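Local coordinates for serine acetyltransferase (PDB 3Q1X), which probably catalyses transfer of an acetyl group to the side-chain oxygen of L-serine, a step of cysteine biosynthesis in Entamoeba histolytica, at residues 63-68 and 91-96; 10-15 and 42-47; 130-135 and 156-161; 29-32 and 38-41. All blocks are in the same frame, centred on the assembly; numbering follows the deposited sequence.

Interaction 1 (63-68 and 91-96)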
loop_
_atom_site.group_PDB
_atom_site.type_symbol
_atom_site.label_atom_id
_atom_site.label_comp_id
_atom_site.label_asym_id
_atom_site.label_seq_id
_atom_site.Cartn_x
_atom_site.Cartn_y
_atom_site.Cartn_z
ATOM N N SER A 63 20.018 8.025 -23.664
ATOM C CA SER A 63 19.383 6.737 -23.953
ATOM C C SER A 63 18.173 6.466 -23.052
ATOM O O SER A 63 17.089 6.145 -23.543
ATOM C CB SER A 63 20.411 5.602 -23.835
ATOM O OG SER A 63 19.862 4.359 -24.249
ATOM N N GLU A 64 18.352 6.615 -21.740
ATOM C CA GLU A 64 17.245 6.420 -20.796
ATOM C C GLU A 64 16.154 7.471 -20.960
ATOM O O GLU A 64 14.958 7.161 -20.882
ATOM C CB GLU A 64 17.751 6.406 -19.348
ATOM C CG GLU A 64 18.821 5.347 -19.047
ATOM C CD GLU A 64 18.333 3.902 -19.148
ATOM O OE1 GLU A 64 17.108 3.646 -19.187
ATOM O OE2 GLU A 64 19.202 3.007 -19.184
ATOM N N LEU A 65 16.567 8.711 -21.214
ATOM C CA LEU A 65 15.614 9.796 -21.407
ATOM C C LEU A 65 14.726 9.535 -22.628
ATOM O O LEU A 65 13.521 9.808 -22.594
ATOM C CB LEU A 65 16.335 11.146 -21.514
ATOM C CG LEU A 65 15.460 12.394 -21.597
ATOM C CD1 LEU A 65 14.445 12.434 -20.463
ATOM C CD2 LEU A 65 16.317 13.654 -21.603
ATOM N N THR A 66 15.330 8.998 -23.691
ATOM C CA THR A 66 14.616 8.604 -24.911
ATOM C C THR A 66 13.589 7.507 -24.627
ATOM O O THR A 66 12.449 7.586 -25.095
ATOM C CB THR A 66 15.615 8.136 -26.008
ATOM O OG1 THR A 66 16.520 9.209 -26.297
ATOM C CG2 THR A 66 14.888 7.730 -27.305
ATOM N N LYS A 67 13.995 6.490 -23.866
ATOM C CA LYS A 67 13.084 5.403 -23.505
ATOM C C LYS A 67 11.883 5.933 -22.733
ATOM O O LYS A 67 10.745 5.546 -23.015
ATOM C CB LYS A 67 13.794 4.314 -22.697
ATOM C CG LYS A 67 14.791 3.497 -23.492
ATOM C CD LYS A 67 15.054 2.164 -22.796
ATOM C CE LYS A 67 16.520 1.748 -22.873
ATOM N NZ LYS A 67 16.979 1.464 -24.258
ATOM N N LEU A 68 12.141 6.822 -21.776
ATOM C CA LEU A 68 11.075 7.484 -21.014
ATOM C C LEU A 68 10.162 8.341 -21.890
ATOM O O LEU A 68 8.938 8.247 -21.791
ATOM C CB LEU A 68 11.648 8.339 -19.879
ATOM C CG LEU A 68 10.615 8.976 -18.934
ATOM C CD1 LEU A 68 9.813 7.937 -18.144
ATOM C CD2 LEU A 68 11.272 9.967 -18.010
ATOM N N ALA A 91 7.107 19.751 -23.177
ATOM C CA ALA A 91 6.973 20.476 -21.907
ATOM C C ALA A 91 7.646 19.778 -20.727
ATOM O O ALA A 91 8.282 20.432 -19.895
ATOM C CB ALA A 91 5.535 20.729 -21.595
ATOM N N ILE A 92 7.497 18.459 -20.636
ATOM C CA ILE A 92 8.239 17.684 -19.634
ATOM C C ILE A 92 9.753 17.867 -19.821
ATOM O O ILE A 92 10.468 18.256 -18.888
ATOM C CB ILE A 92 7.899 16.167 -19.680
ATOM C CG1 ILE A 92 6.455 15.917 -19.256
ATOM C CG2 ILE A 92 8.818 15.385 -18.756
ATOM C CD1 ILE A 92 5.903 14.570 -19.700
ATOM N N LEU A 93 10.229 17.590 -21.035
ATOM C CA LEU A 93 11.646 17.748 -21.353
ATOM C C LEU A 93 12.172 19.126 -20.943
ATOM O O LEU A 93 13.200 19.221 -20.253
ATOM C CB LEU A 93 11.909 17.457 -22.839
ATOM C CG LEU A 93 11.947 15.978 -23.244
ATOM C CD1 LEU A 93 11.784 15.826 -24.749
ATOM C CD2 LEU A 93 13.226 15.287 -22.757
ATOM N N GLU A 94 11.447 20.174 -21.337
ATOM C CA GLU A 94 11.757 21.558 -20.954
ATOM C C GLU A 94 12.002 21.739 -19.455
ATOM O O GLU A 94 12.964 22.401 -19.061
ATOM C CB GLU A 94 10.631 22.486 -21.399
ATOM C CG GLU A 94 10.954 23.967 -21.251
ATOM C CD GLU A 94 9.745 24.866 -21.466
ATOM O OE1 GLU A 94 8.717 24.400 -22.014
ATOM O OE2 GLU A 94 9.822 26.053 -21.087
ATOM N N LYS A 95 11.136 21.134 -18.639
ATOM C CA LYS A 95 11.178 21.292 -17.184
ATOM C C LYS A 95 12.146 20.363 -16.451
ATOM O O LYS A 95 12.347 20.525 -15.252
ATOM C CB LYS A 95 9.771 21.096 -16.594
ATOM C CG LYS A 95 8.777 22.196 -16.927
ATOM C CD LYS A 95 8.889 23.382 -15.974
ATOM C CE LYS A 95 8.007 24.516 -16.455
ATOM N NZ LYS A 95 8.581 25.197 -17.655
ATOM N N LEU A 96 12.745 19.387 -17.135
ATOM C CA LEU A 96 13.555 18.380 -16.414
ATOM C C LEU A 96 14.748 18.946 -15.627
ATOM O O LEU A 96 15.011 18.487 -14.501
ATOM C CB LEU A 96 13.981 17.215 -17.326
ATOM C CG LEU A 96 12.827 16.318 -17.777
ATOM C CD1 LEU A 96 13.329 15.257 -18.752
ATOM C CD2 LEU A 96 12.129 15.657 -16.592
#
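Leu65 carries nearly all of the first helix's share in this contact, spreading its two methyls against Leu93 and Leu96, one turn apart on the other helix. The tight point is the meeting with Leu96: the branches reach toward each other tip to tip, and Leu65 CD1 comes to 3.5 Å from Leu96 CD1, closer than ordinary methyl contact. With Leu93 the fit is easier and the side chains lie aslant. Leu93 CD2 sits 3.7 Å from Leu65 CD2 and 3.8 Å from Leu65 CG, so it covers the branch point as well as one methyl. Leu65 swings CG away from its backbone N (chi1 -175°), which carries both methyls outward to the facing helix. The backbones stay well separated, Leu65 CA and Leu93 CA being 8.9 Å apart, and the leucine side chains bridge the distance. Helix 2-18 closes one side, where Tyr4 and Ile5 rest on Leu93, while Ile138 of helix 128-144 meets Leu96. The far sides of the two helices are looser and polar: behind helix 82-113 Glu94, exposed, faces Lys95 in a long ion pair of 3.7 Å from Lys95 NZ to Glu94 OE2, and behind helix 59-79 Lys67 is exposed. Leucine contacts of this kind, buried between helices 59-79 and 82-113, belong to the core of the helical N-terminal domain of serine acetyltransferases.

Interaction 2 (10-15 and 42-47)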
loop_
_atom_site.group_PDB
_atom_site.type_symbol
_atom_site.label_atom_id
_atom_site.label_comp_id
_atom_site.label_asym_id
_atom_site.label_seq_id
_atom_site.Cartn_x
_atom_site.Cartn_y
_atom_site.Cartn_z
ATOM N N HIS A 10 22.234 16.579 -22.218
ATOM C CA HIS A 10 23.505 17.272 -22.039
ATOM C C HIS A 10 23.494 18.158 -20.787
ATOM O O HIS A 10 24.440 18.113 -19.999
ATOM C CB HIS A 10 23.882 18.092 -23.275
ATOM C CG HIS A 10 25.139 18.885 -23.098
ATOM N ND1 HIS A 10 26.388 18.302 -23.069
ATOM C CD2 HIS A 10 25.340 20.211 -22.907
ATOM C CE1 HIS A 10 27.304 19.236 -22.879
ATOM N NE2 HIS A 10 26.694 20.402 -22.778
ATOM N N GLN A 11 22.435 18.954 -20.617
ATOM C CA GLN A 11 22.286 19.840 -19.454
ATOM C C GLN A 11 22.226 19.052 -18.140
ATOM O O GLN A 11 22.953 19.364 -17.197
ATOM C CB GLN A 11 21.069 20.769 -19.596
ATOM C CG GLN A 11 20.814 21.622 -18.348
ATOM C CD GLN A 11 19.840 22.769 -18.563
ATOM O OE1 GLN A 11 19.117 22.820 -19.560
ATOM N NE2 GLN A 11 19.801 23.690 -17.602
ATOM N N LEU A 12 21.372 18.031 -18.102
ATOM C CA LEU A 12 21.255 17.133 -16.946
ATOM C C LEU A 12 22.589 16.455 -16.605
ATOM O O LEU A 12 22.935 16.294 -15.428
ATOM C CB LEU A 12 20.166 16.085 -17.195
ATOM C CG LEU A 12 18.699 16.535 -17.175
ATOM C CD1 LEU A 12 17.788 15.408 -17.659
ATOM C CD2 LEU A 12 18.250 17.022 -15.800
ATOM N N TYR A 13 23.344 16.077 -17.632
ATOM C CA TYR A 13 24.653 15.464 -17.411
ATOM C C TYR A 13 25.654 16.429 -16.771
ATOM O O TYR A 13 26.391 16.049 -15.851
ATOM C CB TYR A 13 25.212 14.878 -18.712
ATOM C CG TYR A 13 26.552 14.202 -18.534
ATOM C CD1 TYR A 13 26.657 12.986 -17.858
ATOM C CD2 TYR A 13 27.717 14.783 -19.037
ATOM C CE1 TYR A 13 27.892 12.363 -17.687
ATOM C CE2 TYR A 13 28.953 14.169 -18.873
ATOM C CZ TYR A 13 29.032 12.959 -18.199
ATOM O OH TYR A 13 30.253 12.351 -18.035
ATOM N N GLU A 14 25.678 17.667 -17.268
ATOM C CA GLU A 14 26.540 18.722 -16.732
ATOM C C GLU A 14 26.177 19.064 -15.287
ATOM O O GLU A 14 27.058 19.331 -14.462
ATOM C CB GLU A 14 26.470 19.972 -17.617
ATOM C CG GLU A 14 27.270 19.869 -18.920
ATOM C CD GLU A 14 28.774 19.734 -18.692
ATOM O OE1 GLU A 14 29.365 20.607 -18.018
ATOM O OE2 GLU A 14 29.367 18.753 -19.191
ATOM N N MET A 15 24.878 19.053 -14.989
ATOM C CA MET A 15 24.398 19.244 -13.622
ATOM C C MET A 15 24.883 18.108 -12.728
ATOM O O MET A 15 25.369 18.351 -11.624
ATOM C CB MET A 15 22.874 19.333 -13.592
ATOM C CG MET A 15 22.334 20.634 -14.164
ATOM S SD MET A 15 20.610 20.481 -14.633
ATOM C CE MET A 15 19.807 20.908 -13.102
ATOM N N ARG A 42 14.518 7.538 -12.043
ATOM C CA ARG A 42 15.585 7.229 -11.077
ATOM C C ARG A 42 16.969 7.256 -11.756
ATOM O O ARG A 42 17.906 7.862 -11.236
ATOM C CB ARG A 42 15.316 5.897 -10.334
ATOM C CG ARG A 42 14.059 5.937 -9.427
ATOM C CD ARG A 42 14.072 5.103 -8.130
ATOM N NE ARG A 42 14.084 3.659 -8.331
ATOM C CZ ARG A 42 13.688 2.725 -7.454
ATOM N NH1 ARG A 42 13.152 3.017 -6.264
ATOM N NH2 ARG A 42 13.807 1.458 -7.793
ATOM N N LYS A 43 17.070 6.629 -12.929
ATOM C CA LYS A 43 18.325 6.552 -13.685
ATOM C C LYS A 43 18.744 7.912 -14.227
ATOM O O LYS A 43 19.927 8.272 -14.186
ATOM C CB LYS A 43 18.214 5.539 -14.832
ATOM C CG LYS A 43 18.228 4.091 -14.363
ATOM C CD LYS A 43 18.242 3.099 -15.514
ATOM C CE LYS A 43 18.607 1.713 -15.002
ATOM N NZ LYS A 43 18.163 0.631 -15.915
ATOM N N ILE A 44 17.762 8.661 -14.723
ATOM C CA ILE A 44 17.979 9.975 -15.328
ATOM C C ILE A 44 18.468 11.013 -14.314
ATOM O O ILE A 44 19.440 11.732 -14.568
ATOM C CB ILE A 44 16.678 10.474 -16.011
ATOM C CG1 ILE A 44 16.268 9.518 -17.148
ATOM C CG2 ILE A 44 16.834 11.913 -16.509
ATOM C CD1 ILE A 44 14.837 9.700 -17.649
ATOM N N PHE A 45 17.787 11.089 -13.172
ATOM C CA PHE A 45 18.106 12.083 -12.147
ATOM C C PHE A 45 19.248 11.698 -11.216
ATOM O O PHE A 45 20.003 12.568 -10.792
ATOM C CB PHE A 45 16.869 12.430 -11.312
ATOM C CG PHE A 45 15.835 13.240 -12.048
ATOM C CD1 PHE A 45 16.197 14.346 -12.818
ATOM C CD2 PHE A 45 14.487 12.914 -11.938
ATOM C CE1 PHE A 45 15.225 15.097 -13.492
ATOM C CE2 PHE A 45 13.509 13.664 -12.591
ATOM C CZ PHE A 45 13.878 14.757 -13.372
ATOM N N PHE A 46 19.354 10.412 -10.883
ATOM C CA PHE A 46 20.388 9.932 -9.958
ATOM C C PHE A 46 21.075 8.655 -10.453
ATOM O O PHE A 46 20.970 7.594 -9.815
ATOM C CB PHE A 46 19.789 9.748 -8.553
ATOM C CG PHE A 46 19.061 10.965 -8.047
ATOM C CD1 PHE A 46 19.767 12.047 -7.532
ATOM C CD2 PHE A 46 17.672 11.040 -8.114
ATOM C CE1 PHE A 46 19.102 13.184 -7.083
ATOM C CE2 PHE A 46 16.995 12.173 -7.665
ATOM C CZ PHE A 46 17.709 13.247 -7.149
ATOM N N PRO A 47 21.795 8.751 -11.594
ATOM C CA PRO A 47 22.390 7.569 -12.227
ATOM C C PRO A 47 23.375 6.780 -11.353
ATOM O O PRO A 47 23.476 5.574 -11.518
ATOM C CB PRO A 47 23.120 8.148 -13.443
ATOM C CG PRO A 47 23.270 9.606 -13.162
ATOM C CD PRO A 47 22.061 9.972 -12.377
#
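Leu12 meets Ile44 and Phe45 with its two methyls, one to each residue. The aliphatic contact is Leu12 CD1 against Ile44 CG2 at 3.8 Å, an ordinary van der Waals distance, with the two side chains set aslant. Leu12 holds CG beside its backbone N (chi1 -72°), and the fork beyond it straddles two successive residues of helix 36-45. The aromatic contact is looser: Leu12 CD2 approaches the rim of the Phe45 ring, near the ring plane, 4.3 Å from CE1. The CB of Phe45 points away from helix 2-18, yet the ring folds back far enough to offer this edge. All three residues are buried in the N-terminal helical domain of the serine acetyltransferase fold, where helix 2-18 packs over the last turn of helix 36-45. Leu65 and Leu68 of helix 59-79 also touch Ile44, and Leu103 of helix 82-113 touches Phe45. Polar contacts lie to the flanks and hold the segments to other parts of the chain: His10 ND1 is hydrogen-bonded to Glu58 OE1, and Arg42 NH1 to Gln131 OE1. Within the segments, backbone bonds keep the helical turns, among them Phe46 N to Arg42 O at 3.0 Å, where Phe46 is the first residue to leave helical angles.

Interaction 3 (130-135 and 156-161)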
loop_
_atom_site.group_PDB
_atom_site.type_symbol
_atom_site.label_atom_id
_atom_site.label_comp_id
_atom_site.label_asym_id
_atom_site.label_seq_id
_atom_site.Cartn_x
_atom_site.Cartn_y
_atom_site.Cartn_z
ATOM N N PHE A 130 10.078 10.050 -1.290
ATOM C CA PHE A 130 10.936 10.565 -2.362
ATOM C C PHE A 130 10.649 9.929 -3.730
ATOM O O PHE A 130 10.634 10.625 -4.742
ATOM C CB PHE A 130 12.418 10.490 -2.002
ATOM C CG PHE A 130 13.291 11.215 -2.985
ATOM C CD1 PHE A 130 13.231 12.604 -3.090
ATOM C CD2 PHE A 130 14.128 10.509 -3.842
ATOM C CE1 PHE A 130 14.012 13.282 -4.022
ATOM C CE2 PHE A 130 14.926 11.181 -4.770
ATOM C CZ PHE A 130 14.861 12.562 -4.866
ATOM N N GLN A 131 10.374 8.625 -3.748
ATOM C CA GLN A 131 9.980 7.958 -4.992
ATOM C C GLN A 131 8.717 8.596 -5.566
ATOM O O GLN A 131 8.616 8.852 -6.765
ATOM C CB GLN A 131 9.762 6.459 -4.772
ATOM C CG GLN A 131 10.882 5.761 -3.991
ATOM C CD GLN A 131 12.261 6.020 -4.578
ATOM O OE1 GLN A 131 12.474 5.846 -5.781
ATOM N NE2 GLN A 131 13.203 6.445 -3.739
ATOM N N ALA A 132 7.774 8.894 -4.676
ATOM C CA ALA A 132 6.505 9.502 -5.048
ATOM C C ALA A 132 6.721 10.894 -5.648
ATOM O O ALA A 132 6.167 11.217 -6.691
ATOM C CB ALA A 132 5.614 9.600 -3.830
ATOM N N VAL A 133 7.535 11.707 -4.979
ATOM C CA VAL A 133 7.760 13.082 -5.423
ATOM C C VAL A 133 8.474 13.163 -6.772
ATOM O O VAL A 133 8.158 14.049 -7.559
ATOM C CB VAL A 133 8.439 13.982 -4.333
ATOM C CG1 VAL A 133 7.539 14.112 -3.112
ATOM C CG2 VAL A 133 9.797 13.487 -3.956
ATOM N N ILE A 134 9.399 12.231 -7.034
ATOM C CA ILE A 134 10.064 12.104 -8.337
ATOM C C ILE A 134 9.049 11.990 -9.467
ATOM O O ILE A 134 9.131 12.698 -10.469
ATOM C CB ILE A 134 10.990 10.865 -8.400
ATOM C CG1 ILE A 134 12.235 11.039 -7.529
ATOM C CG2 ILE A 134 11.411 10.570 -9.826
ATOM C CD1 ILE A 134 13.119 9.782 -7.465
ATOM N N VAL A 135 8.104 11.073 -9.297
ATOM C CA VAL A 135 7.098 10.832 -10.312
ATOM C C VAL A 135 6.090 11.984 -10.310
ATOM O O VAL A 135 5.734 12.487 -11.369
ATOM C CB VAL A 135 6.447 9.449 -10.138
ATOM C CG1 VAL A 135 5.375 9.229 -11.173
ATOM C CG2 VAL A 135 7.514 8.336 -10.208
ATOM N N GLU A 156 -1.313 6.794 -9.985
ATOM C CA GLU A 156 -1.878 5.564 -9.420
ATOM C C GLU A 156 -0.844 4.427 -9.309
ATOM O O GLU A 156 -0.948 3.557 -8.423
ATOM C CB GLU A 156 -3.121 5.114 -10.192
ATOM C CG GLU A 156 -4.372 5.970 -9.931
ATOM C CD GLU A 156 -4.721 6.135 -8.464
ATOM O OE1 GLU A 156 -4.464 5.219 -7.653
ATOM O OE2 GLU A 156 -5.275 7.197 -8.127
ATOM N N SER A 157 0.161 4.439 -10.186
ATOM C CA SER A 157 1.330 3.567 -10.007
ATOM C C SER A 157 2.079 3.906 -8.713
ATOM O O SER A 157 2.413 3.023 -7.924
ATOM C CB SER A 157 2.274 3.632 -11.204
ATOM O OG SER A 157 1.693 3.044 -12.351
ATOM N N VAL A 158 2.323 5.198 -8.500
ATOM C CA VAL A 158 2.892 5.689 -7.242
ATOM C C VAL A 158 2.012 5.281 -6.044
ATOM O O VAL A 158 2.514 4.751 -5.046
ATOM C CB VAL A 158 3.071 7.220 -7.283
ATOM C CG1 VAL A 158 3.389 7.753 -5.903
ATOM C CG2 VAL A 158 4.146 7.624 -8.306
ATOM N N HIS A 159 0.701 5.469 -6.190
ATOM C CA HIS A 159 -0.286 5.097 -5.195
ATOM C C HIS A 159 -0.148 3.622 -4.767
ATOM O O HIS A 159 -0.108 3.314 -3.575
ATOM C CB HIS A 159 -1.668 5.411 -5.790
ATOM C CG HIS A 159 -2.787 5.508 -4.799
ATOM N ND1 HIS A 159 -2.599 5.667 -3.442
ATOM C CD2 HIS A 159 -4.126 5.516 -4.995
ATOM C CE1 HIS A 159 -3.775 5.733 -2.845
ATOM N NE2 HIS A 159 -4.719 5.646 -3.764
ATOM N N SER A 160 -0.026 2.717 -5.739
ATOM C CA SER A 160 0.106 1.276 -5.451
ATOM C C SER A 160 1.440 0.930 -4.792
ATOM O O SER A 160 1.512 0.087 -3.894
ATOM C CB SER A 160 -0.058 0.453 -6.735
ATOM O OG SER A 160 -1.352 0.608 -7.298
ATOM N N TYR A 161 2.496 1.598 -5.251
ATOM C CA TYR A 161 3.855 1.310 -4.773
ATOM C C TYR A 161 4.165 1.822 -3.350
ATOM O O TYR A 161 4.897 1.161 -2.607
ATOM C CB TYR A 161 4.881 1.819 -5.802
ATOM C CG TYR A 161 6.290 1.365 -5.519
ATOM C CD1 TYR A 161 6.643 0.018 -5.647
ATOM C CD2 TYR A 161 7.265 2.266 -5.108
ATOM C CE1 TYR A 161 7.935 -0.419 -5.377
ATOM C CE2 TYR A 161 8.572 1.842 -4.835
ATOM C CZ TYR A 161 8.896 0.503 -4.982
ATOM O OH TYR A 161 10.177 0.077 -4.699
#
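Two helices running in roughly opposite directions, 128-144 and 150-162, end the N-terminal helical domain just before the chain enters the left-handed beta-helix, and this contact fastens the two together. Val158 does the work from the second helix, pushing its two methyls toward Ala132 and Val135, which stand almost one turn apart on the first. The small alanine allows a close approach: Ala132 CA and Val158 CA are only 5.7 Å apart, and Val158 CG1 rests 3.6 Å from Ala132 CB and 3.7 Å from Ala132 CA, so that the methyl lies nearly on the backbone. Val158 turns CG1 away from its own backbone N (chi1 169°), which directs that methyl to the alanine and its twin, CG2, to Val135. Around the buried valine, Phe35 lies against Val158 from the loop before helix 36-45, and Leu38 touches Val135. Gln131 flanks the contact, with its NE2 hydrogen-bonded to the carbonyls of Ile124 and Tyr127. Helix 150-162 also meets both neighbouring subunits of the trimer. His159 NE2 is hydrogen-bonded to His180 O of the second subunit and Ser160 OG to Tyr161 O of that same subunit, while Tyr161 O is hydrogen-bonded to Ser160 OG of the third subunit. The two valines slide past each other in opposite directions, and at the tightest spot Val158 CG2 lies 3.5 Å from both CB and CG1 of Val135.

Interaction 4 (29-32 and 38-41)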
loop_
_atom_site.group_PDB
_atom_site.type_symbol
_atom_site.label_atom_id
_atom_site.label_comp_id
_atom_site.label_asym_id
_atom_site.label_seq_id
_atom_site.Cartn_x
_atom_site.Cartn_y
_atom_site.Cartn_z
ATOM N N TYR A 29 25.011 -0.356 -6.681
ATOM C CA TYR A 29 23.890 -0.759 -5.849
ATOM C C TYR A 29 23.109 -1.924 -6.461
ATOM O O TYR A 29 23.140 -2.111 -7.687
ATOM C CB TYR A 29 22.979 0.450 -5.606
ATOM C CG TYR A 29 23.648 1.554 -4.818
ATOM C CD1 TYR A 29 23.617 1.554 -3.429
ATOM C CD2 TYR A 29 24.309 2.601 -5.462
ATOM C CE1 TYR A 29 24.229 2.555 -2.696
ATOM C CE2 TYR A 29 24.924 3.618 -4.736
ATOM C CZ TYR A 29 24.878 3.591 -3.356
ATOM O OH TYR A 29 25.481 4.587 -2.628
ATOM N N PRO A 30 22.417 -2.721 -5.612
ATOM C CA PRO A 30 21.612 -3.847 -6.095
ATOM C C PRO A 30 20.560 -3.395 -7.104
ATOM O O PRO A 30 19.880 -2.389 -6.881
ATOM C CB PRO A 30 20.932 -4.365 -4.821
ATOM C CG PRO A 30 21.835 -3.931 -3.709
ATOM C CD PRO A 30 22.338 -2.585 -4.144
ATOM N N HIS A 31 20.439 -4.140 -8.201
ATOM C CA HIS A 31 19.503 -3.791 -9.265
ATOM C C HIS A 31 18.068 -4.065 -8.840
ATOM O O HIS A 31 17.736 -5.158 -8.369
ATOM C CB HIS A 31 19.836 -4.530 -10.567
ATOM C CG HIS A 31 18.902 -4.213 -11.696
ATOM N ND1 HIS A 31 17.844 -5.031 -12.039
ATOM C CD2 HIS A 31 18.862 -3.167 -12.554
ATOM C CE1 HIS A 31 17.195 -4.501 -13.062
ATOM N NE2 HIS A 31 17.793 -3.369 -13.394
ATOM N N LYS A 32 17.234 -3.042 -8.997
ATOM C CA LYS A 32 15.816 -3.125 -8.688
ATOM C C LYS A 32 14.996 -2.919 -9.964
ATOM O O LYS A 32 15.459 -2.281 -10.921
ATOM C CB LYS A 32 15.429 -2.075 -7.631
ATOM C CG LYS A 32 16.386 -1.932 -6.416
ATOM C CD LYS A 32 16.712 -3.253 -5.696
ATOM C CE LYS A 32 15.488 -3.926 -5.086
ATOM N NZ LYS A 32 15.333 -3.651 -3.631
ATOM N N LEU A 38 9.069 5.522 -12.756
ATOM C CA LEU A 38 10.032 5.606 -11.659
ATOM C C LEU A 38 11.385 4.993 -12.022
ATOM O O LEU A 38 12.411 5.607 -11.764
ATOM C CB LEU A 38 9.484 4.960 -10.378
ATOM C CG LEU A 38 10.311 5.102 -9.089
ATOM C CD1 LEU A 38 10.529 6.575 -8.697
ATOM C CD2 LEU A 38 9.643 4.333 -7.951
ATOM N N GLN A 39 11.371 3.810 -12.633
ATOM C CA GLN A 39 12.597 3.122 -13.066
ATOM C C GLN A 39 13.467 4.051 -13.916
ATOM O O GLN A 39 14.662 4.216 -13.653
ATOM C CB GLN A 39 12.231 1.846 -13.841
ATOM C CG GLN A 39 13.414 0.994 -14.289
ATOM C CD GLN A 39 13.973 0.110 -13.190
ATOM O OE1 GLN A 39 13.517 0.146 -12.049
ATOM N NE2 GLN A 39 14.968 -0.694 -13.533
ATOM N N LYS A 40 12.839 4.676 -14.908
ATOM C CA LYS A 40 13.524 5.567 -15.839
ATOM C C LYS A 40 13.982 6.866 -15.186
ATOM O O LYS A 40 15.129 7.264 -15.354
ATOM C CB LYS A 40 12.665 5.829 -17.084
ATOM C CG LYS A 40 12.546 4.626 -18.032
ATOM C CD LYS A 40 13.872 3.881 -18.132
ATOM C CE LYS A 40 13.825 2.723 -19.110
ATOM N NZ LYS A 40 14.914 1.758 -18.787
ATOM N N LEU A 41 13.101 7.510 -14.422
ATOM C CA LEU A 41 13.424 8.797 -13.816
ATOM C C LEU A 41 14.507 8.673 -12.743
ATOM O O LEU A 41 15.320 9.589 -12.572
ATOM C CB LEU A 41 12.176 9.483 -13.259
ATOM C CG LEU A 41 11.162 10.069 -14.246
ATOM C CD1 LEU A 41 9.829 10.321 -13.563
ATOM C CD2 LEU A 41 11.691 11.354 -14.875
#
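Gln39 reaches back from the first turn of helix 36-45 and grips the backbone of Lys32 with its terminal amide. Gln39 NE2 donates to Lys32 O at 3.1 Å, with an N-H...O angle of 154°. The bond is well placed at both ends: the nitrogen lies in the plane of the Lys32 carbonyl, and the oxygen is almost exactly in the plane of the Gln39 amide. The torsions explain the reach. CG is swung opposite the backbone N (chi1 -177°), which sends the chain outward from the helix, and a sharp bend at chi2, 80°, turns the amide to face the loop. The same amide is used twice, because Gln39 OE1 accepts the backbone N-H of Val34; two bonds thus fix the amide's rotation. His31 lies beside it with its CG also extended away from the backbone N. Its ring stands nearly perpendicular to the Gln39 amide, and His31 NE2 lies 3.9 Å from Gln39 NE2, a loose contact on an exposed residue. Lys32 itself curls its side chain away from the helix, and its NZ makes a weak, long ion pair with Glu153 of the third subunit. Bonded to both the Lys32 carbonyl and the Val34 N-H, the glutamine side chain ties the loop leading into helix 36-45 to that helix's first turn, in the helical N-terminal domain of serine acetyltransferases.

All four contacts lie in the N-terminal helical domain, whereas the bound serine is held by Ala206, His208, Arg222 and His223 in the beta-helical part, and none of these four pocket residues belongs to the contacts. Helix 36-45 is shared by interactions 2 and 4, whose centres are 14 Å apart. Interaction 1, centred 10 Å from interaction 2, packs on it through Leu96 O, 3.5 Å from Phe45 CE1, and is joined to interaction 4 by a salt bridge of 2.9 Å between Glu64 OE1 and Lys40 NZ. Interaction 3 touches interaction 4 through Leu38 and Leu41, but stays about 7 Å from interaction 1 at the nearest atoms. Interactions 3 and 4 both reach the third subunit.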